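Local coordinates for protein polyprenyl synthetase (Zymomonas mobilis subsp. mobilis, PDB 4KKM) that probably joins isopentenyl diphosphate to allylic diphosphates, as a metal-dependent prenyltransferase making farnesyl or longer isoprenoid diphosphates, at residues L41-Q45 against M95-C99; R92-A96 against I148-I154. All blocks are in the same frame, centred on the assembly; numbering follows the deposited sequence.

Interaction 1: residues L41-Q45 against M95-C99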
ATOM      1  N   LEU B  41      -5.869 -19.631   0.650  1.00 31.72           N
ATOM      2  CA  LEU B  41      -4.652 -18.859   0.441  1.00 30.37           C
ATOM      3  C   LEU B  41      -4.493 -17.726   1.465  1.00 30.17           C
ATOM      4  O   LEU B  41      -3.397 -17.497   1.982  1.00 30.79           O
ATOM      5  CB  LEU B  41      -4.604 -18.330  -1.001  1.00 29.04           C
ATOM      6  CG  LEU B  41      -4.409 -19.419  -2.060  1.00 38.43           C
ATOM      7  CD1 LEU B  41      -4.631 -18.870  -3.464  1.00 37.03           C
ATOM      8  CD2 LEU B  41      -3.024 -20.036  -1.937  1.00 39.48           C
ATOM      9  N   PHE B  42      -5.584 -17.025   1.761  1.00 27.31           N
ATOM     10  CA  PHE B  42      -5.535 -15.961   2.760  1.00 28.09           C
ATOM     11  C   PHE B  42      -5.223 -16.530   4.140  1.00 27.76           C
ATOM     12  O   PHE B  42      -4.434 -15.957   4.891  1.00 27.33           O
ATOM     13  CB  PHE B  42      -6.850 -15.175   2.804  1.00 33.89           C
ATOM     14  CG  PHE B  42      -6.862 -13.944   1.934  1.00 28.25           C
ATOM     15  CD1 PHE B  42      -5.936 -12.932   2.124  1.00 29.83           C
ATOM     16  CD2 PHE B  42      -7.813 -13.797   0.937  1.00 23.33           C
ATOM     17  CE1 PHE B  42      -5.956 -11.793   1.332  1.00 23.30           C
ATOM     18  CE2 PHE B  42      -7.842 -12.662   0.147  1.00 24.81           C
ATOM     19  CZ  PHE B  42      -6.909 -11.661   0.343  1.00 25.03           C
ATOM     20  N   ALA B  43      -5.841 -17.663   4.464  1.00 30.08           N
ATOM     21  CA  ALA B  43      -5.642 -18.302   5.761  1.00 34.96           C
ATOM     22  C   ALA B  43      -4.176 -18.657   5.961  1.00 38.11           C
ATOM     23  O   ALA B  43      -3.623 -18.460   7.041  1.00 34.14           O
ATOM     24  CB  ALA B  43      -6.512 -19.553   5.884  1.00 37.48           C
ATOM     25  N   GLU B  44      -3.551 -19.167   4.904  1.00 34.44           N
ATOM     26  CA  GLU B  44      -2.148 -19.557   4.941  1.00 36.66           C
ATOM     27  C   GLU B  44      -1.216 -18.351   4.999  1.00 33.83           C
ATOM     28  O   GLU B  44      -0.133 -18.414   5.587  1.00 32.17           O
ATOM     29  CB  GLU B  44      -1.815 -20.410   3.716  1.00 44.49           C
ATOM     30  CG  GLU B  44      -0.380 -20.900   3.654  1.00 55.47           C
ATOM     31  CD  GLU B  44      -0.158 -21.897   2.530  1.00 67.76           C
ATOM     32  OE1 GLU B  44      -0.805 -21.757   1.467  1.00 69.44           O
ATOM     33  OE2 GLU B  44       0.655 -22.830   2.715  1.00 72.20           O
ATOM     34  N   GLN B  45      -1.643 -17.257   4.377  1.00 29.26           N
ATOM     35  CA  GLN B  45      -0.855 -16.037   4.311  1.00 29.23           C
ATOM     36  C   GLN B  45      -0.915 -15.248   5.618  1.00 32.15           C
ATOM     37  O   GLN B  45      -0.087 -14.366   5.862  1.00 30.94           O
ATOM     38  CB  GLN B  45      -1.362 -15.157   3.162  1.00 24.63           C
ATOM     39  CG  GLN B  45      -0.397 -14.077   2.721  1.00 28.99           C
ATOM     40  CD  GLN B  45       0.835 -14.644   2.057  1.00 34.35           C
ATOM     41  OE1 GLN B  45       0.748 -15.567   1.248  1.00 36.86           O
ATOM     42  NE2 GLN B  45       1.997 -14.105   2.405  1.00 36.34           N
ATOM     43  N   MET B  95      -5.175 -13.483  -5.195  1.00 28.85           N
ATOM     44  CA  MET B  95      -5.121 -13.061  -3.791  1.00 25.52           C
ATOM     45  C   MET B  95      -4.604 -11.631  -3.663  1.00 22.68           C
ATOM     46  O   MET B  95      -5.139 -10.838  -2.887  1.00 25.25           O
ATOM     47  CB  MET B  95      -4.267 -13.998  -2.930  1.00 25.89           C
ATOM     48  CG  MET B  95      -4.092 -13.496  -1.491  1.00 23.32           C
ATOM     49  SD  MET B  95      -3.484 -14.744  -0.330  1.00 26.68           S
ATOM     50  CE  MET B  95      -1.984 -15.278  -1.156  1.00 28.40           C
ATOM     51  N   ALA B  96      -3.563 -11.311  -4.429  1.00 23.45           N
ATOM     52  CA  ALA B  96      -2.962  -9.980  -4.390  1.00 23.29           C
ATOM     53  C   ALA B  96      -3.963  -8.875  -4.736  1.00 22.54           C
ATOM     54  O   ALA B  96      -4.028  -7.864  -4.038  1.00 19.58           O
ATOM     55  CB  ALA B  96      -1.743  -9.907  -5.315  1.00 24.15           C
ATOM     56  N   ILE B  97      -4.742  -9.053  -5.806  1.00 21.71           N
ATOM     57  CA  ILE B  97      -5.708  -8.021  -6.187  1.00 21.87           C
ATOM     58  C   ILE B  97      -6.825  -7.962  -5.153  1.00 24.65           C
ATOM     59  O   ILE B  97      -7.372  -6.893  -4.864  1.00 22.13           O
ATOM     60  CB  ILE B  97      -6.271  -8.202  -7.647  1.00 21.32           C
ATOM     61  CG1 ILE B  97      -7.158  -7.014  -8.051  1.00 21.97           C
ATOM     62  CG2 ILE B  97      -7.045  -9.510  -7.797  1.00 23.35           C
ATOM     63  CD1 ILE B  97      -6.437  -5.677  -7.997  1.00 22.82           C
ATOM     64  N   GLU B  98      -7.140  -9.111  -4.570  1.00 21.20           N
ATOM     65  CA  GLU B  98      -8.189  -9.168  -3.560  1.00 24.93           C
ATOM     66  C   GLU B  98      -7.737  -8.460  -2.283  1.00 23.60           C
ATOM     67  O   GLU B  98      -8.559  -7.924  -1.548  1.00 24.12           O
ATOM     68  CB  GLU B  98      -8.611 -10.620  -3.288  1.00 27.43           C
ATOM     69  CG  GLU B  98      -9.843 -10.781  -2.397  1.00 24.21           C
ATOM     70  CD  GLU B  98     -11.160 -10.364  -3.056  1.00 27.30           C
ATOM     71  OE1 GLU B  98     -11.159  -9.830  -4.189  1.00 24.22           O
ATOM     72  OE2 GLU B  98     -12.214 -10.565  -2.417  1.00 29.84           O
ATOM     73  N   CYS B  99      -6.429  -8.436  -2.034  1.00 21.54           N
ATOM     74  CA  CYS B  99      -5.898  -7.642  -0.930  1.00 23.29           C
ATOM     75  C   CYS B  99      -6.262  -6.171  -1.080  1.00 20.33           C
ATOM     76  O   CYS B  99      -6.690  -5.524  -0.125  1.00 21.33           O
ATOM     77  CB  CYS B  99      -4.379  -7.770  -0.835  1.00 21.57           C
ATOM     78  SG  CYS B  99      -3.807  -9.302  -0.089  1.00 23.49           S
TER
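A Met-aromatic contact joins Phe42, near the C-terminal end of helix 24-45, to Met95 on helix 87-109, inside the mostly helical fold of the trans-prenyltransferase family. The two short helical segments cross at -78° with their axes 11.6 Å apart, a gap that long side chains fill. Met95 lies along one face of the Phe42 ring, the two side chains running past each other in opposite directions. Its CG makes a CH-pi contact 3.9 Å from the Phe42 ring centroid, only 16° off the ring normal, and its SD follows over the same face at 4.2 Å from that centroid. The reach comes from a methionine chain extended through its first two torsions, with CG anti to the backbone N (chi1 174°); the bend at chi3 then turns the methyl CE aside, toward Leu41 CB and the amide oxygen of Gln45. SD also rests against the backbone of Leu41, 3.6 Å from its carbonyl O. The far rim of the ring meets the next turn of helix 87-109. Glu98 CG sits in the ring plane at the edge, 3.7 Å from Phe42 CE2, while the carboxylate turns away to a salt bridge with Arg70. Gln45 OE1 is likewise engaged, probably in a hydrogen bond to Arg92, and the methyl of Met95 packs beside it. On another part of the rim, the sulfur-aromatic contact of Cys99 is edge-on, with SG 3.6 Å from Phe42 CE1.

Interaction 2: residues R92-A96 against I148-I154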
ATOM      1  N   ARG B  92      -2.662 -16.887  -6.782  1.00 31.69           N
ATOM      2  CA  ARG B  92      -1.915 -15.998  -5.885  1.00 29.03           C
ATOM      3  C   ARG B  92      -1.988 -14.542  -6.348  1.00 31.38           C
ATOM      4  O   ARG B  92      -2.054 -13.620  -5.532  1.00 30.69           O
ATOM      5  CB  ARG B  92      -0.452 -16.438  -5.764  1.00 28.32           C
ATOM      6  CG  ARG B  92      -0.256 -17.800  -5.100  1.00 30.29           C
ATOM      7  CD  ARG B  92       1.170 -17.972  -4.581  1.00 29.97           C
ATOM      8  NE  ARG B  92       1.463 -16.973  -3.558  1.00 35.35           N
ATOM      9  CZ  ARG B  92       1.100 -17.072  -2.281  1.00 40.41           C
ATOM     10  NH1 ARG B  92       0.445 -18.144  -1.849  1.00 40.99           N
ATOM     11  NH2 ARG B  92       1.400 -16.095  -1.433  1.00 33.76           N
ATOM     12  N   VAL B  93      -1.960 -14.339  -7.659  1.00 26.31           N
ATOM     13  CA  VAL B  93      -2.175 -13.001  -8.206  1.00 23.59           C
ATOM     14  C   VAL B  93      -3.601 -12.566  -7.874  1.00 25.21           C
ATOM     15  O   VAL B  93      -3.845 -11.407  -7.542  1.00 23.78           O
ATOM     16  CB  VAL B  93      -1.918 -12.956  -9.733  1.00 26.28           C
ATOM     17  CG1 VAL B  93      -2.304 -11.578 -10.337  1.00 23.06           C
ATOM     18  CG2 VAL B  93      -0.457 -13.322 -10.038  1.00 29.39           C
ATOM     19  N   GLY B  94      -4.534 -13.509  -7.943  1.00 25.76           N
ATOM     20  CA  GLY B  94      -5.895 -13.254  -7.513  1.00 25.96           C
ATOM     21  C   GLY B  94      -5.928 -12.808  -6.058  1.00 25.70           C
ATOM     22  O   GLY B  94      -6.619 -11.847  -5.716  1.00 23.29           O
ATOM     23  N   MET B  95      -5.175 -13.483  -5.195  1.00 28.85           N
ATOM     24  CA  MET B  95      -5.121 -13.061  -3.791  1.00 25.52           C
ATOM     25  C   MET B  95      -4.604 -11.631  -3.663  1.00 22.68           C
ATOM     26  O   MET B  95      -5.139 -10.838  -2.887  1.00 25.25           O
ATOM     27  CB  MET B  95      -4.267 -13.998  -2.930  1.00 25.89           C
ATOM     28  CG  MET B  95      -4.092 -13.496  -1.491  1.00 23.32           C
ATOM     29  SD  MET B  95      -3.484 -14.744  -0.330  1.00 26.68           S
ATOM     30  CE  MET B  95      -1.984 -15.278  -1.156  1.00 28.40           C
ATOM     31  N   ALA B  96      -3.563 -11.311  -4.429  1.00 23.45           N
ATOM     32  CA  ALA B  96      -2.962  -9.980  -4.390  1.00 23.29           C
ATOM     33  C   ALA B  96      -3.963  -8.875  -4.736  1.00 22.54           C
ATOM     34  O   ALA B  96      -4.028  -7.864  -4.038  1.00 19.58           O
ATOM     35  CB  ALA B  96      -1.743  -9.907  -5.315  1.00 24.15           C
ATOM     36  N   ILE B 148       3.051 -10.194  -1.872  1.00 27.08           N
ATOM     37  CA  ILE B 148       2.627 -11.401  -2.588  1.00 23.81           C
ATOM     38  C   ILE B 148       3.134 -11.399  -4.029  1.00 26.24           C
ATOM     39  O   ILE B 148       3.689 -12.394  -4.506  1.00 28.86           O
ATOM     40  CB  ILE B 148       1.085 -11.546  -2.591  1.00 24.89           C
ATOM     41  CG1 ILE B 148       0.554 -11.809  -1.177  1.00 22.95           C
ATOM     42  CG2 ILE B 148       0.639 -12.667  -3.538  1.00 26.13           C
ATOM     43  CD1 ILE B 148      -0.944 -11.559  -1.046  1.00 24.11           C
ATOM     44  N   LEU B 149       2.958 -10.276  -4.720  1.00 23.76           N
ATOM     45  CA  LEU B 149       3.363 -10.182  -6.124  1.00 25.54           C
ATOM     46  C   LEU B 149       4.871 -10.281  -6.325  1.00 31.12           C
ATOM     47  O   LEU B 149       5.338 -10.651  -7.405  1.00 32.19           O
ATOM     48  CB  LEU B 149       2.863  -8.882  -6.754  1.00 22.91           C
ATOM     49  CG  LEU B 149       1.366  -8.783  -7.050  1.00 25.03           C
ATOM     50  CD1 LEU B 149       1.061  -7.459  -7.737  1.00 25.46           C
ATOM     51  CD2 LEU B 149       0.924  -9.958  -7.924  1.00 28.99           C
ATOM     52  N   SER B 150       5.631  -9.941  -5.291  1.00 29.26           N
ATOM     53  CA  SER B 150       7.085  -9.906  -5.406  1.00 32.20           C
ATOM     54  C   SER B 150       7.719 -11.300  -5.376  1.00 38.09           C
ATOM     55  O   SER B 150       8.827 -11.491  -5.875  1.00 41.70           O
ATOM     56  CB  SER B 150       7.689  -9.041  -4.295  1.00 36.46           C
ATOM     57  OG  SER B 150       7.678  -9.736  -3.060  1.00 37.16           O
ATOM     58  N   GLU B 151       7.013 -12.266  -4.796  1.00 36.16           N
ATOM     59  CA  GLU B 151       7.572 -13.602  -4.566  1.00 39.75           C
ATOM     60  C   GLU B 151       7.739 -14.454  -5.828  1.00 43.89           C
ATOM     61  O   GLU B 151       6.954 -14.364  -6.772  1.00 36.51           O
ATOM     62  CB  GLU B 151       6.735 -14.363  -3.539  1.00 35.93           C
ATOM     63  CG  GLU B 151       6.643 -13.684  -2.190  1.00 35.73           C
ATOM     64  CD  GLU B 151       5.973 -14.562  -1.155  1.00 39.14           C
ATOM     65  OE1 GLU B 151       5.177 -15.439  -1.547  1.00 39.45           O
ATOM     66  OE2 GLU B 151       6.255 -14.387   0.047  1.00 43.30           O
ATOM     67  N   GLU B 152       8.759 -15.308  -5.822  1.00 43.34           N
ATOM     68  CA  GLU B 152       9.061 -16.166  -6.966  1.00 39.05           C
ATOM     69  C   GLU B 152       7.926 -17.138  -7.313  1.00 42.29           C
ATOM     70  O   GLU B 152       7.756 -17.519  -8.475  1.00 41.92           O
ATOM     71  CB  GLU B 152      10.351 -16.947  -6.698  1.00 48.80           C
ATOM     72  N   LYS B 153       7.165 -17.544  -6.298  1.00 43.99           N
ATOM     73  CA  LYS B 153       5.965 -18.365  -6.484  1.00 48.35           C
ATOM     74  C   LYS B 153       5.067 -17.860  -7.614  1.00 38.87           C
ATOM     75  O   LYS B 153       4.346 -18.638  -8.234  1.00 41.53           O
ATOM     76  CB  LYS B 153       5.126 -18.379  -5.200  1.00 58.49           C
ATOM     77  CG  LYS B 153       5.795 -18.970  -3.980  1.00 66.37           C
ATOM     78  CD  LYS B 153       4.837 -18.975  -2.798  1.00 64.20           C
ATOM     79  CE  LYS B 153       5.489 -19.541  -1.551  1.00 64.37           C
ATOM     80  NZ  LYS B 153       4.478 -19.804  -0.489  1.00 66.36           N
ATOM     81  N   ILE B 154       5.093 -16.550  -7.851  1.00 36.30           N
ATOM     82  CA  ILE B 154       4.231 -15.911  -8.848  1.00 30.94           C
ATOM     83  C   ILE B 154       4.674 -16.230 -10.263  1.00 34.24           C
ATOM     84  O   ILE B 154       3.883 -16.709 -11.076  1.00 35.27           O
ATOM     85  CB  ILE B 154       4.217 -14.382  -8.665  1.00 32.20           C
ATOM     86  CG1 ILE B 154       3.692 -14.042  -7.269  1.00 34.40           C
ATOM     87  CG2 ILE B 154       3.375 -13.706  -9.753  1.00 29.13           C
ATOM     88  CD1 ILE B 154       2.298 -14.563  -7.008  1.00 35.57           C
TER
HETATM   89  O   HOH W   1       3.238 -14.930  -3.363  1.00 31.56           O
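Over one face of the Arg92 guanidinium lies the aliphatic chain of Lys153, its CD 4.0 Å from Arg92 NE; a water sits in plane at the edge, and Ile154 CD1 lies near the plane. That water accepts from Arg92 NE at 2.7 Å and donates to both Ile148 O and Glu151 OE1, tying the arginine to the end of helix 131-150 and the turn after it. Directly, Glu151 OE1 makes only a long salt bridge, 3.8 Å from Arg92 NH2, with the oxygen well out of the guanidinium plane and no N-H aimed at it. NH2 is instead directed to Gln45 of helix 24-45. The bend at chi3 (62°) swings the guanidinium out of line with the arginine's aliphatic chain and into this setting. Away from the guanidinium the contact is apolar: Ile154 CD1 reaches Arg92 CB at 3.6 Å, Ala96 CB packs on Leu149 CD2 at 3.7 Å, and Ile148 CD1 packs across the Met95 chain, 3.7 Å from Met95 CG. A leucine in place of Arg92 would probably leave the water without its NE donor and Gln45 OE1 without its partner, and take away the guanidinium charge facing Glu151. Lys153 NZ, 4.6 Å from Arg92 NH1, adds a like charge, which Glu151 probably helps to offset; the polar coupling thus rests chiefly on the bridging water rather than on a close ion pair.

How the interactions relate
Helix 87-109 serves both contacts, whose centres lie 9 Å apart: it meets the end of helix 24-45 in interaction 1 and the end of helix 131-150 with its following turn in interaction 2. Met95 belongs to both, set between Phe42 and Ile148. Polar and apolar ties join the two directly. Gln45 OE1 and Arg92 NH2 are 2.8 Å apart, a probable hydrogen bond, and Cys99 SG packs 3.8 Å from Ile148 CD1. Both interactions lie away from the calcium site of Asp108 and Asp114, although Asp108 belongs to the same helix farther along. Gln166 of the second subunit packs on Glu151, placing interaction 2 beside the dimer interface.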